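Local coordinates for protein AP endonuclease, family 2 (Brucella melitensis biovar Abortus, PDB 3NGF) that probably interconverts hydroxypyruvate and tartronate semialdehyde as a manganese-binding, xylose isomerase-like TIM-barrel enzyme of the hydroxypyruvate isomerase family, at residues T154-G159 with D185-Q190; Y160-V163 with E167-G170; P24-F29 with A54-Q59; F44-D49 with L99-A104. All coordinates share one frame; numbering follows the deposited sequence. Where two conformers were deposited one is given.

All four contacts join loops and helices of one TIM barrel, and interaction 1 includes the end of a barrel strand at the metal site. Interactions 1 and 2 share the loop between strand 146-149 and helix 165-175, and touch through Thr154 and Val163. Interactions 3 and 4 lie across the chain's centre from interaction 1. Interaction 4 uses the loop that leads into helix 50-59 and interaction 3 that helix; they meet through Phe25 and Phe48. Interaction 2 is buried; the others are partly buried. Interaction 1 is polar and reaches the manganese, interaction 2 is aliphatic with one bridging water, interaction 3 is helix packing on a ring face, while interaction 4 combines aromatic packing with one hydrogen bond.

Interaction 1: T154-G159 with D185-Q190; sequences TRNMPG and DLYHAQ. With MN (manganese (II) ion), chain C.
Asn156 and Tyr187 join a loop and the first turn of a helix in the TIM barrel, beside its metal site. Segment 154-159 is part of the loop that follows strand 146-149. Segment 185-190 runs from the end of strand 180-185 into helix 186-192. The single direct hydrogen bond between them goes from Tyr187 OH to Asn156 OD1, 2.7 Å long. The hydroxyl lies in the carbonyl plane of the amide, on a lone pair, with a C=O...O angle of 140°. The two side chains cross at about a right angle, yet the amide and ring planes are only 22° apart. OD1 sits at the edge of the ring, near its plane. The Tyr187 ring extends across to the loop with CG anti to the backbone N (chi1 169°).

The same hydroxyl accepts a hydrogen bond from water 1. This water in turn accepts from Arg155 NH1 at 3.0 Å, so a second, water-mediated link runs beside the direct one. Behind the tyrosine, Asp185 serves as the N-cap of the helix. Its OD1 takes weak bonds from Tyr187 N and His188 N. Its other oxygen, OD2, binds the manganese at 2.2 Å. Glu150, Gln211 and Glu247 supply the remaining protein ligands, and Glu150 and Glu247 are predicted to be the proton donor/acceptor residues. One carboxylate thus ties the helix start to the metal. His188 belongs to the second shell: its NE2 is 2.8 Å from water 2, which lies at the edge of the imidazole and binds the manganese at 2.3 Å.

Interaction 2: Y160-V163 with E167-G170; sequences YFIV and EAVG
The apolar part of this contact centres on Ile162, whose side chain packs against Glu167 and Ala168 in the first half of helix 165-175. The loop after strand 146-149 is thereby fastened to the barrel helix it leads into. The Ile162 side chain is about 6 Å from that of the metal ligand Glu150, so the packing lies close to the metal site. Ile162 CG1 lies 3.9 Å from Ala168 CB. Its end methyl, CD1, reaches further, to 3.8 Å from Glu167 CG and close to Ala168 N. CG1 stands anti to the backbone N (chi1 179°), which sends this branch toward the helix. The extended Glu167 chain passes the isoleucine in the opposite direction, and CD1 rests on its methylenes, CG nearer than CB.

The polar part is carried by water. Water 4 accepts from Val163 N at 2.9 Å and donates to Glu167 OE1 at 2.7 Å. The other carboxylate oxygen, OE2, has a long, weak ion pair with Arg122, and Ala168 also packs on Pro151.

No direct hydrogen bond joins the two segments. The methylenes and near side of the Glu167 carboxylate pack on CD1, while OE1 also takes the water. One side chain thus serves both the apolar packing and the water bridge.

Interaction 3: P24-F29 with A54-Q59; sequences PFLERF and ARELKQ
Helices 25-29 and 54-59 run nearly parallel, with 24° between their directions and 9.9 Å between their axes at closest approach. They belong to successive outer helices of the TIM barrel, helix 25-34 and helix 50-59, with strand 39-41 between them in the chain. The backbones come nearest at Phe29 and Glu56, whose CA atoms are 6.4 Å apart.

These two residues also carry most of the side-chain contact. Glu56 CB lies over one face of the Phe29 ring in a CH-pi contact. It is 3.8 Å from the ring centroid and 16° off the normal. The next methylene, CG, stays against the ring near CD2 and CE2. The glutamate chain then bends at chi2, and its carboxylate lies at only 18° to the ring plane. Phe29 thus meets the aliphatic part of the acid with its face. A second neighbour is Leu57. Its CD2 methyl approaches Phe29 CE1 to 4.0 Å, obliquely to the ring. On the side of its own helix, Phe29 also meets the Phe25 ring, with CE2 over that ring's face, toward its rim, and it packs on Phe42 and Leu16.

The carboxylate of Glu56 ends beside Leu26. OE2 is 3.6 Å from Leu26 CB and also touches CD2. Leu26 O lies close to both carboxylate oxygens, but all three atoms are acceptors and no hydrogen bond forms. The nearest of these approaches is Leu26 O to Glu56 OE2, at 3.3 Å.

Interaction 4: F44-D49 with L99-A104; sequences FPYDFD and LHYALA
Tyr101 fills the junction between helix 88-104 and segment 44-49, part of the loop from strand 39-41 to helix 50-59 in the TIM barrel. From CB the side chain heads toward the loop, with CG anti to the carbonyl carbon (chi1 -81°). CG comes within 4.1 Å of both Pro45 CG and Tyr46 CE1. One face of the ring is covered by the loop, with Pro45 over the CD2 half and Tyr46 over the CD1 and CE1 half. CD2 is 3.6 Å from Pro45 CG, and CE2 continues to Pro45 O. Tyr101 CE1 is 3.6 Å from Tyr46 CD1.

The two tyrosines form a T-shaped pair. Tyr46 presents its edge to the face of Tyr101, with centroids 5.0 Å apart and planes at 77°. The hydroxyl of Tyr46 is bonded to the backbone of Asn68, which ties the pair to strand 63-68. Ala50 and Phe67 also pack on Tyr101.

The loop is shaped by a type I beta turn from Pro45 to Phe48. Just past it, Asp49 caps the start of helix 50-59. Asp49 OD1 also accepts from water 5, which is 3.1 Å from His100 NE2 and so links the two residues through water.

At the tip of Tyr101, OH donates to Phe48 O over 2.6 Å. The bond is nearly in line with the carbonyl, at a C=O...O angle of 161°, and the acceptor lies at the edge of the phenol ring.

Interaction 1: T154-G159 with D185-Q190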
loop_
_atom_site.group_PDB
_atom_site.type_symbol
_atom_site.label_atom_id
_atom_site.label_comp_id
_atom_site.label_asym_id
_atom_site.label_seq_id
_atom_site.Cartn_x
_atom_site.Cartn_y
_atom_site.Cartn_z
ATOM N N THR A 154 1.392 10.489 11.994
ATOM C CA THR A 154 1.799 11.892 12.073
ATOM C C THR A 154 3.259 12.083 12.503
ATOM O O THR A 154 3.794 13.198 12.475
ATOM C CB THR A 154 0.879 12.659 13.052
ATOM O OG1 THR A 154 0.850 11.981 14.307
ATOM C CG2 THR A 154 -0.539 12.726 12.518
ATOM N N ARG A 155 3.912 10.997 12.907
ATOM C CA ARG A 155 5.316 11.050 13.207
ATOM C C ARG A 155 6.126 10.922 11.942
ATOM O O ARG A 155 7.046 11.712 11.688
ATOM C CB ARG A 155 5.691 9.943 14.193
ATOM C CG ARG A 155 7.164 9.899 14.501
ATOM C CD ARG A 155 7.464 9.194 15.819
ATOM N NE ARG A 155 7.049 7.798 15.854
ATOM C CZ ARG A 155 6.171 7.251 16.711
ATOM N NH1 ARG A 155 5.914 5.949 16.645
ATOM N NH2 ARG A 155 5.557 7.971 17.650
ATOM N N ASN A 156 5.789 9.932 11.125
ATOM C CA ASN A 156 6.487 9.737 9.850
ATOM C C ASN A 156 6.016 10.649 8.721
ATOM O O ASN A 156 6.815 10.968 7.858
ATOM C CB ASN A 156 6.394 8.279 9.389
ATOM C CG ASN A 156 7.214 7.342 10.260
ATOM O OD1 ASN A 156 6.714 6.335 10.731
ATOM N ND2 ASN A 156 8.481 7.704 10.514
ATOM N N MET A 157 4.742 11.062 8.720
ATOM C CA MET A 157 4.197 11.928 7.666
ATOM C C MET A 157 3.368 13.076 8.259
ATOM O O MET A 157 2.146 13.127 8.090
ATOM C CB MET A 157 3.356 11.103 6.680
ATOM C CG MET A 157 3.274 11.714 5.259
ATOM S SD MET A 157 4.856 11.764 4.367
ATOM C CE MET A 157 5.011 10.045 3.846
ATOM N N PRO A 158 4.030 14.007 8.973
ATOM C CA PRO A 158 3.258 15.095 9.583
ATOM C C PRO A 158 2.500 15.899 8.532
ATOM O O PRO A 158 3.048 16.200 7.479
ATOM C CB PRO A 158 4.319 15.969 10.280
ATOM C CG PRO A 158 5.642 15.456 9.851
ATOM C CD PRO A 158 5.478 14.125 9.200
ATOM N N GLY A 159 1.247 16.226 8.824
ATOM C CA GLY A 159 0.426 17.043 7.933
ATOM C C GLY A 159 -0.278 16.267 6.838
ATOM O O GLY A 159 -1.019 16.852 6.050
ATOM N N ASP A 185 -2.148 -0.614 6.890
ATOM C CA ASP A 185 -0.748 -0.806 7.286
ATOM C C ASP A 185 -0.733 -0.819 8.828
ATOM O O ASP A 185 -1.067 0.198 9.503
ATOM C CB ASP A 185 0.097 0.306 6.656
ATOM C CG ASP A 185 1.586 0.211 6.973
ATOM O OD1 ASP A 185 1.927 -0.256 8.059
ATOM O OD2 ASP A 185 2.435 0.654 6.160
ATOM N N LEU A 186 -0.421 -1.986 9.385
ATOM C CA LEU A 186 -0.605 -2.188 10.827
ATOM C C LEU A 186 0.425 -1.407 11.629
ATOM O O LEU A 186 0.234 -1.097 12.824
ATOM C CB LEU A 186 -0.587 -3.684 11.165
ATOM C CG LEU A 186 -1.800 -4.453 10.661
ATOM C CD1 LEU A 186 -1.581 -5.950 10.834
ATOM C CD2 LEU A 186 -3.097 -3.985 11.372
ATOM N N TYR A 187 1.535 -1.088 10.981
ATOM C CA TYR A 187 2.530 -0.193 11.581
ATOM C C TYR A 187 1.872 1.191 11.851
ATOM O O TYR A 187 1.941 1.734 12.977
ATOM C CB TYR A 187 3.758 -0.097 10.641
ATOM C CG TYR A 187 4.749 0.985 10.988
ATOM C CD1 TYR A 187 5.736 0.780 11.938
ATOM C CD2 TYR A 187 4.710 2.213 10.345
ATOM C CE1 TYR A 187 6.646 1.796 12.276
ATOM C CE2 TYR A 187 5.619 3.212 10.646
ATOM C CZ TYR A 187 6.563 3.016 11.620
ATOM O OH TYR A 187 7.449 4.036 11.902
ATOM N N HIS A 188 1.228 1.745 10.834
ATOM C CA HIS A 188 0.564 3.036 11.003
ATOM C C HIS A 188 -0.632 2.936 11.971
ATOM O O HIS A 188 -0.859 3.835 12.756
ATOM C CB HIS A 188 0.108 3.571 9.640
ATOM C CG HIS A 188 1.227 3.894 8.694
ATOM N ND1 HIS A 188 2.320 4.657 9.051
ATOM C CD2 HIS A 188 1.369 3.633 7.374
ATOM C CE1 HIS A 188 3.097 4.822 7.992
ATOM N NE2 HIS A 188 2.553 4.186 6.970
ATOM N N ALA A 189 -1.392 1.841 11.892
ATOM C CA ALA A 189 -2.594 1.644 12.710
ATOM C C ALA A 189 -2.201 1.535 14.179
ATOM O O ALA A 189 -2.877 2.087 15.048
ATOM C CB ALA A 189 -3.334 0.395 12.285
ATOM N N GLN A 190 -1.096 0.846 14.454
ATOM C CA GLN A 190 -0.639 0.730 15.852
ATOM C C GLN A 190 -0.151 2.055 16.465
ATOM O O GLN A 190 -0.345 2.298 17.670
ATOM C CB GLN A 190 0.430 -0.366 15.941
ATOM C CG GLN A 190 1.084 -0.569 17.304
ATOM C CD GLN A 190 0.091 -0.798 18.430
ATOM O OE1 GLN A 190 -1.092 -1.110 18.204
ATOM N NE2 GLN A 190 0.569 -0.643 19.667
HETATM MN MN MN C . 2.397 1.506 4.114
HETATM O O HOH W 1 7.725 4.668 14.640
HETATM O O HOH W 2 3.537 3.427 4.508
HETATM O O HOH W 3 2.367 2.304 1.779
#

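Interaction 2: Y160-V163 with E167-G170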
loop_
_atom_site.group_PDB
_atom_site.type_symbol
_atom_site.label_atom_id
_atom_site.label_comp_id
_atom_site.label_asym_id
_atom_site.label_seq_id
_atom_site.Cartn_x
_atom_site.Cartn_y
_atom_site.Cartn_z
ATOM N N TYR A 160 -0.079 14.951 6.800
ATOM C CA TYR A 160 -0.786 14.109 5.835
ATOM C C TYR A 160 -2.305 14.143 6.050
ATOM O O TYR A 160 -2.798 14.214 7.190
ATOM C CB TYR A 160 -0.278 12.654 5.872
ATOM C CG TYR A 160 -0.623 11.884 4.645
ATOM C CD1 TYR A 160 -0.044 12.194 3.421
ATOM C CD2 TYR A 160 -1.535 10.818 4.693
ATOM C CE1 TYR A 160 -0.382 11.471 2.262
ATOM C CE2 TYR A 160 -1.880 10.109 3.536
ATOM C CZ TYR A 160 -1.298 10.433 2.334
ATOM O OH TYR A 160 -1.645 9.731 1.183
ATOM N N PHE A 161 -3.027 14.081 4.943
ATOM C CA PHE A 161 -4.492 14.171 4.921
ATOM C C PHE A 161 -5.203 13.184 5.835
ATOM O O PHE A 161 -6.123 13.579 6.529
ATOM C CB PHE A 161 -4.991 13.958 3.496
ATOM C CG PHE A 161 -6.484 13.912 3.370
ATOM C CD1 PHE A 161 -7.270 15.044 3.651
ATOM C CD2 PHE A 161 -7.103 12.748 2.934
ATOM C CE1 PHE A 161 -8.655 14.989 3.515
ATOM C CE2 PHE A 161 -8.483 12.683 2.790
ATOM C CZ PHE A 161 -9.263 13.804 3.074
ATOM N N ILE A 162 -4.788 11.914 5.815
ATOM C CA ILE A 162 -5.541 10.851 6.485
ATOM C C ILE A 162 -4.599 9.960 7.303
ATOM O O ILE A 162 -3.629 9.390 6.779
ATOM C CB ILE A 162 -6.405 10.024 5.467
ATOM C CG1 ILE A 162 -7.183 8.898 6.159
ATOM C CG2 ILE A 162 -5.549 9.483 4.336
ATOM C CD1 ILE A 162 -8.162 9.367 7.159
ATOM N N VAL A 163 -4.846 9.923 8.611
ATOM C CA VAL A 163 -3.967 9.204 9.553
ATOM C C VAL A 163 -4.740 8.330 10.559
ATOM O O VAL A 163 -4.150 7.823 11.535
ATOM C CB VAL A 163 -3.014 10.206 10.287
ATOM C CG1 VAL A 163 -2.123 10.932 9.286
ATOM C CG2 VAL A 163 -3.780 11.233 11.111
ATOM N N GLU A 167 -11.744 6.627 10.361
ATOM C CA GLU A 167 -12.027 7.866 9.634
ATOM C C GLU A 167 -11.930 7.583 8.131
ATOM O O GLU A 167 -12.745 8.080 7.341
ATOM C CB GLU A 167 -11.033 8.940 10.027
ATOM C CG GLU A 167 -11.208 10.244 9.294
ATOM C CD GLU A 167 -10.250 11.330 9.760
ATOM O OE1 GLU A 167 -9.335 11.050 10.582
ATOM O OE2 GLU A 167 -10.429 12.482 9.295
ATOM N N ALA A 168 -10.939 6.784 7.739
ATOM C CA ALA A 168 -10.767 6.424 6.324
ATOM C C ALA A 168 -11.932 5.556 5.843
ATOM O O ALA A 168 -12.422 5.721 4.711
ATOM C CB ALA A 168 -9.416 5.703 6.075
ATOM N N VAL A 169 -12.374 4.613 6.680
ATOM C CA VAL A 169 -13.559 3.803 6.364
ATOM C C VAL A 169 -14.775 4.702 6.103
ATOM O O VAL A 169 -15.534 4.489 5.150
ATOM C CB VAL A 169 -13.866 2.794 7.464
ATOM C CG1 VAL A 169 -15.225 2.154 7.247
ATOM C CG2 VAL A 169 -12.730 1.733 7.541
ATOM N N GLY A 170 -14.928 5.709 6.942
ATOM C CA GLY A 170 -15.987 6.708 6.771
ATOM C C GLY A 170 -15.877 7.479 5.473
ATOM O O GLY A 170 -16.908 7.717 4.797
HETATM O O HOH W 4 -6.897 11.722 9.633
#

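Interaction 3: P24-F29 with A54-Q59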
loop_
_atom_site.group_PDB
_atom_site.type_symbol
_atom_site.label_atom_id
_atom_site.label_comp_id
_atom_site.label_asym_id
_atom_site.label_seq_id
_atom_site.Cartn_x
_atom_site.Cartn_y
_atom_site.Cartn_z
ATOM N N PRO A 24 20.395 -2.934 -6.921
ATOM C CA PRO A 24 19.515 -1.996 -7.633
ATOM C C PRO A 24 18.137 -2.609 -7.901
ATOM O O PRO A 24 17.975 -3.828 -7.884
ATOM C CB PRO A 24 20.265 -1.726 -8.955
ATOM C CG PRO A 24 21.650 -2.238 -8.764
ATOM C CD PRO A 24 21.519 -3.365 -7.774
ATOM N N PHE A 25 17.159 -1.747 -8.134
ATOM C CA PHE A 25 15.753 -2.117 -8.200
ATOM C C PHE A 25 15.452 -3.325 -9.089
ATOM O O PHE A 25 14.800 -4.276 -8.656
ATOM C CB PHE A 25 14.952 -0.907 -8.675
ATOM C CG PHE A 25 13.458 -1.161 -8.817
ATOM C CD1 PHE A 25 12.653 -1.367 -7.706
ATOM C CD2 PHE A 25 12.865 -1.157 -10.073
ATOM C CE1 PHE A 25 11.289 -1.583 -7.843
ATOM C CE2 PHE A 25 11.512 -1.370 -10.214
ATOM C CZ PHE A 25 10.721 -1.591 -9.080
ATOM N N LEU A 26 15.963 -3.320 -10.310
ATOM C CA LEU A 26 15.620 -4.409 -11.235
ATOM C C LEU A 26 16.105 -5.788 -10.754
ATOM O O LEU A 26 15.472 -6.806 -11.066
ATOM C CB LEU A 26 16.086 -4.112 -12.641
ATOM C CG LEU A 26 15.375 -2.942 -13.346
ATOM C CD1 LEU A 26 15.878 -2.773 -14.766
ATOM C CD2 LEU A 26 13.842 -3.140 -13.380
ATOM N N GLU A 27 17.198 -5.804 -9.998
ATOM C CA GLU A 27 17.768 -7.038 -9.462
ATOM C C GLU A 27 16.960 -7.595 -8.267
ATOM O O GLU A 27 17.139 -8.760 -7.878
ATOM C CB GLU A 27 19.242 -6.801 -9.068
ATOM C CG GLU A 27 20.206 -6.727 -10.277
ATOM C CD GLU A 27 21.621 -6.259 -9.950
ATOM O OE1 GLU A 27 22.209 -5.517 -10.785
ATOM O OE2 GLU A 27 22.140 -6.629 -8.868
ATOM N N ARG A 28 16.067 -6.780 -7.701
ATOM C CA ARG A 28 15.318 -7.154 -6.482
ATOM C C ARG A 28 14.251 -8.215 -6.739
ATOM O O ARG A 28 13.903 -8.981 -5.845
ATOM C CB ARG A 28 14.700 -5.908 -5.810
ATOM C CG ARG A 28 15.797 -4.895 -5.442
ATOM C CD ARG A 28 15.296 -3.652 -4.715
ATOM N NE ARG A 28 16.361 -2.663 -4.672
ATOM C CZ ARG A 28 16.196 -1.357 -4.597
ATOM N NH1 ARG A 28 14.968 -0.832 -4.468
ATOM N NH2 ARG A 28 17.266 -0.574 -4.588
ATOM N N PHE A 29 13.735 -8.260 -7.978
ATOM C CA PHE A 29 12.706 -9.229 -8.339
ATOM C C PHE A 29 13.213 -10.666 -8.187
ATOM O O PHE A 29 12.579 -11.490 -7.506
ATOM C CB PHE A 29 12.191 -8.978 -9.758
ATOM C CG PHE A 29 11.459 -7.659 -9.916
ATOM C CD1 PHE A 29 10.080 -7.604 -9.816
ATOM C CD2 PHE A 29 12.159 -6.489 -10.166
ATOM C CE1 PHE A 29 9.403 -6.404 -9.963
ATOM C CE2 PHE A 29 11.503 -5.280 -10.312
ATOM C CZ PHE A 29 10.117 -5.236 -10.189
ATOM N N ALA A 54 7.097 -5.828 -16.399
ATOM C CA ALA A 54 6.244 -7.005 -16.760
ATOM C C ALA A 54 7.109 -8.268 -16.954
ATOM O O ALA A 54 6.753 -9.372 -16.480
ATOM C CB ALA A 54 5.418 -6.719 -18.060
ATOM N N ARG A 55 8.234 -8.103 -17.635
ATOM C CA ARG A 55 9.158 -9.221 -17.891
ATOM C C ARG A 55 9.854 -9.683 -16.616
ATOM O O ARG A 55 10.054 -10.870 -16.404
ATOM C CB ARG A 55 10.156 -8.879 -19.005
ATOM C CG ARG A 55 9.558 -9.010 -20.422
ATOM C CD ARG A 55 10.643 -8.871 -21.486
ATOM N NE ARG A 55 11.161 -7.492 -21.577
ATOM C CZ ARG A 55 10.635 -6.520 -22.307
ATOM N NH1 ARG A 55 11.184 -5.309 -22.302
ATOM N NH2 ARG A 55 9.565 -6.739 -23.048
ATOM N N GLU A 56 10.183 -8.750 -15.729
ATOM C CA GLU A 56 10.695 -9.133 -14.406
ATOM C C GLU A 56 9.723 -10.058 -13.667
ATOM O O GLU A 56 10.127 -11.079 -13.094
ATOM C CB GLU A 56 10.946 -7.915 -13.525
ATOM C CG GLU A 56 12.077 -6.992 -13.883
ATOM C CD GLU A 56 13.463 -7.589 -13.744
ATOM O OE1 GLU A 56 13.633 -8.712 -13.173
ATOM O OE2 GLU A 56 14.403 -6.902 -14.206
ATOM N N LEU A 57 8.457 -9.684 -13.647
ATOM C CA LEU A 57 7.409 -10.479 -12.999
ATOM C C LEU A 57 7.247 -11.861 -13.628
ATOM O O LEU A 57 7.175 -12.865 -12.922
ATOM C CB LEU A 57 6.071 -9.740 -13.058
ATOM C CG LEU A 57 6.002 -8.421 -12.292
ATOM C CD1 LEU A 57 4.688 -7.676 -12.659
ATOM C CD2 LEU A 57 6.133 -8.614 -10.764
ATOM N N LYS A 58 7.246 -11.915 -14.957
ATOM C CA LYS A 58 7.029 -13.174 -15.670
ATOM C C LYS A 58 8.220 -14.095 -15.482
ATOM O O LYS A 58 8.044 -15.295 -15.217
ATOM C CB LYS A 58 6.766 -12.903 -17.154
ATOM C CG LYS A 58 6.480 -14.139 -18.017
ATOM C CD LYS A 58 6.174 -13.738 -19.452
ATOM C CE LYS A 58 5.911 -14.926 -20.357
ATOM N NZ LYS A 58 5.766 -14.470 -21.788
ATOM N N GLN A 59 9.425 -13.547 -15.615
ATOM C CA GLN A 59 10.637 -14.357 -15.617
ATOM C C GLN A 59 10.909 -14.949 -14.231
ATOM O O GLN A 59 11.484 -16.046 -14.108
ATOM C CB GLN A 59 11.823 -13.529 -16.114
ATOM C CG GLN A 59 13.124 -14.319 -16.156
ATOM C CD GLN A 59 14.230 -13.595 -16.915
ATOM O OE1 GLN A 59 13.967 -12.739 -17.796
ATOM N NE2 GLN A 59 15.495 -13.927 -16.567
#

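Interaction 4: F44-D49 with L99-A104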
loop_
_atom_site.group_PDB
_atom_site.type_symbol
_atom_site.label_atom_id
_atom_site.label_comp_id
_atom_site.label_asym_id
_atom_site.label_seq_id
_atom_site.Cartn_x
_atom_site.Cartn_y
_atom_site.Cartn_z
ATOM N N PHE A 44 6.641 3.207 -6.608
ATOM C CA PHE A 44 6.527 3.849 -7.924
ATOM C C PHE A 44 7.312 3.148 -9.017
ATOM O O PHE A 44 8.532 3.041 -8.929
ATOM C CB PHE A 44 6.953 5.329 -7.847
ATOM C CG PHE A 44 6.361 6.083 -6.682
ATOM C CD1 PHE A 44 5.002 6.368 -6.624
ATOM C CD2 PHE A 44 7.165 6.518 -5.634
ATOM C CE1 PHE A 44 4.452 7.076 -5.554
ATOM C CE2 PHE A 44 6.614 7.206 -4.561
ATOM C CZ PHE A 44 5.259 7.491 -4.524
ATOM N N PRO A 45 6.623 2.683 -10.068
ATOM C CA PRO A 45 7.317 2.075 -11.209
ATOM C C PRO A 45 7.684 3.055 -12.331
ATOM O O PRO A 45 8.257 2.636 -13.346
ATOM C CB PRO A 45 6.278 1.106 -11.734
ATOM C CG PRO A 45 4.995 1.801 -11.466
ATOM C CD PRO A 45 5.164 2.529 -10.172
ATOM N N TYR A 46 7.378 4.340 -12.158
ATOM C CA TYR A 46 7.259 5.258 -13.290
ATOM C C TYR A 46 8.590 5.658 -13.916
ATOM O O TYR A 46 8.592 6.183 -15.038
ATOM C CB TYR A 46 6.408 6.491 -12.914
ATOM C CG TYR A 46 5.072 6.055 -12.354
ATOM C CD1 TYR A 46 4.152 5.401 -13.156
ATOM C CD2 TYR A 46 4.765 6.208 -11.017
ATOM C CE1 TYR A 46 2.977 4.948 -12.672
ATOM C CE2 TYR A 46 3.574 5.759 -10.517
ATOM C CZ TYR A 46 2.684 5.106 -11.336
ATOM O OH TYR A 46 1.479 4.634 -10.848
ATOM N N ASP A 47 9.710 5.421 -13.212
ATOM C CA ASP A 47 11.043 5.680 -13.782
ATOM C C ASP A 47 11.577 4.491 -14.587
ATOM O O ASP A 47 12.702 4.557 -15.104
ATOM C CB ASP A 47 12.055 6.104 -12.702
ATOM C CG ASP A 47 13.239 6.938 -13.272
ATOM O OD1 ASP A 47 13.034 7.848 -14.134
ATOM O OD2 ASP A 47 14.392 6.690 -12.836
ATOM N N PHE A 48 10.767 3.439 -14.719
ATOM C CA PHE A 48 11.097 2.248 -15.511
ATOM C C PHE A 48 10.026 1.959 -16.567
ATOM O O PHE A 48 8.855 2.318 -16.390
ATOM C CB PHE A 48 11.296 1.042 -14.569
ATOM C CG PHE A 48 12.387 1.237 -13.540
ATOM C CD1 PHE A 48 12.115 1.841 -12.306
ATOM C CD2 PHE A 48 13.693 0.808 -13.800
ATOM C CE1 PHE A 48 13.127 2.021 -11.366
ATOM C CE2 PHE A 48 14.705 0.973 -12.883
ATOM C CZ PHE A 48 14.442 1.586 -11.654
ATOM N N ASP A 49 10.434 1.335 -17.675
ATOM C CA ASP A 49 9.542 0.877 -18.758
ATOM C C ASP A 49 8.602 -0.212 -18.195
ATOM O O ASP A 49 9.052 -1.199 -17.611
ATOM C CB ASP A 49 10.383 0.340 -19.930
ATOM C CG ASP A 49 9.556 -0.256 -21.104
ATOM O OD1 ASP A 49 8.306 -0.122 -21.178
ATOM O OD2 ASP A 49 10.189 -0.855 -21.999
ATOM N N LEU A 99 -2.950 3.356 -14.647
ATOM C CA LEU A 99 -3.720 2.308 -15.345
ATOM C C LEU A 99 -2.863 1.611 -16.398
ATOM O O LEU A 99 -2.876 0.371 -16.469
ATOM C CB LEU A 99 -5.025 2.872 -15.953
ATOM C CG LEU A 99 -5.980 1.916 -16.682
ATOM C CD1 LEU A 99 -6.351 0.708 -15.807
ATOM C CD2 LEU A 99 -7.253 2.649 -17.187
ATOM N N HIS A 100 -2.114 2.382 -17.187
ATOM C CA HIS A 100 -1.177 1.812 -18.175
ATOM C C HIS A 100 -0.240 0.799 -17.538
ATOM O O HIS A 100 -0.112 -0.326 -18.022
ATOM C CB HIS A 100 -0.355 2.900 -18.895
ATOM C CG HIS A 100 0.796 2.359 -19.682
ATOM N ND1 HIS A 100 0.629 1.662 -20.864
ATOM C CD2 HIS A 100 2.133 2.379 -19.442
ATOM C CE1 HIS A 100 1.814 1.284 -21.317
ATOM N NE2 HIS A 100 2.743 1.715 -20.482
ATOM N N TYR A 101 0.379 1.183 -16.414
ATOM C CA TYR A 101 1.243 0.266 -15.700
ATOM C C TYR A 101 0.487 -0.892 -15.057
ATOM O O TYR A 101 0.952 -2.037 -15.094
ATOM C CB TYR A 101 2.056 1.015 -14.626
ATOM C CG TYR A 101 3.261 1.725 -15.156
ATOM C CD1 TYR A 101 3.139 2.943 -15.832
ATOM C CD2 TYR A 101 4.538 1.206 -14.971
ATOM C CE1 TYR A 101 4.240 3.601 -16.317
ATOM C CE2 TYR A 101 5.646 1.863 -15.445
ATOM C CZ TYR A 101 5.500 3.057 -16.122
ATOM O OH TYR A 101 6.610 3.700 -16.604
ATOM N N ALA A 102 -0.675 -0.618 -14.484
ATOM C CA ALA A 102 -1.480 -1.686 -13.860
ATOM C C ALA A 102 -1.890 -2.760 -14.861
ATOM O O ALA A 102 -1.805 -3.942 -14.564
ATOM C CB ALA A 102 -2.724 -1.115 -13.167
ATOM N N LEU A 103 -2.280 -2.364 -16.068
ATOM C CA LEU A 103 -2.611 -3.365 -17.078
ATOM C C LEU A 103 -1.368 -4.152 -17.520
ATOM O O LEU A 103 -1.420 -5.388 -17.622
ATOM C CB LEU A 103 -3.341 -2.696 -18.250
ATOM C CG LEU A 103 -4.703 -2.077 -17.888
ATOM C CD1 LEU A 103 -5.304 -1.267 -19.067
ATOM C CD2 LEU A 103 -5.700 -3.169 -17.450
ATOM N N ALA A 104 -0.252 -3.465 -17.748
ATOM C CA ALA A 104 0.997 -4.135 -18.094
ATOM C C ALA A 104 1.479 -5.171 -17.081
ATOM O O ALA A 104 2.020 -6.226 -17.454
ATOM C CB ALA A 104 2.105 -3.111 -18.400
HETATM O O HOH W 5 5.681 1.282 -21.246
#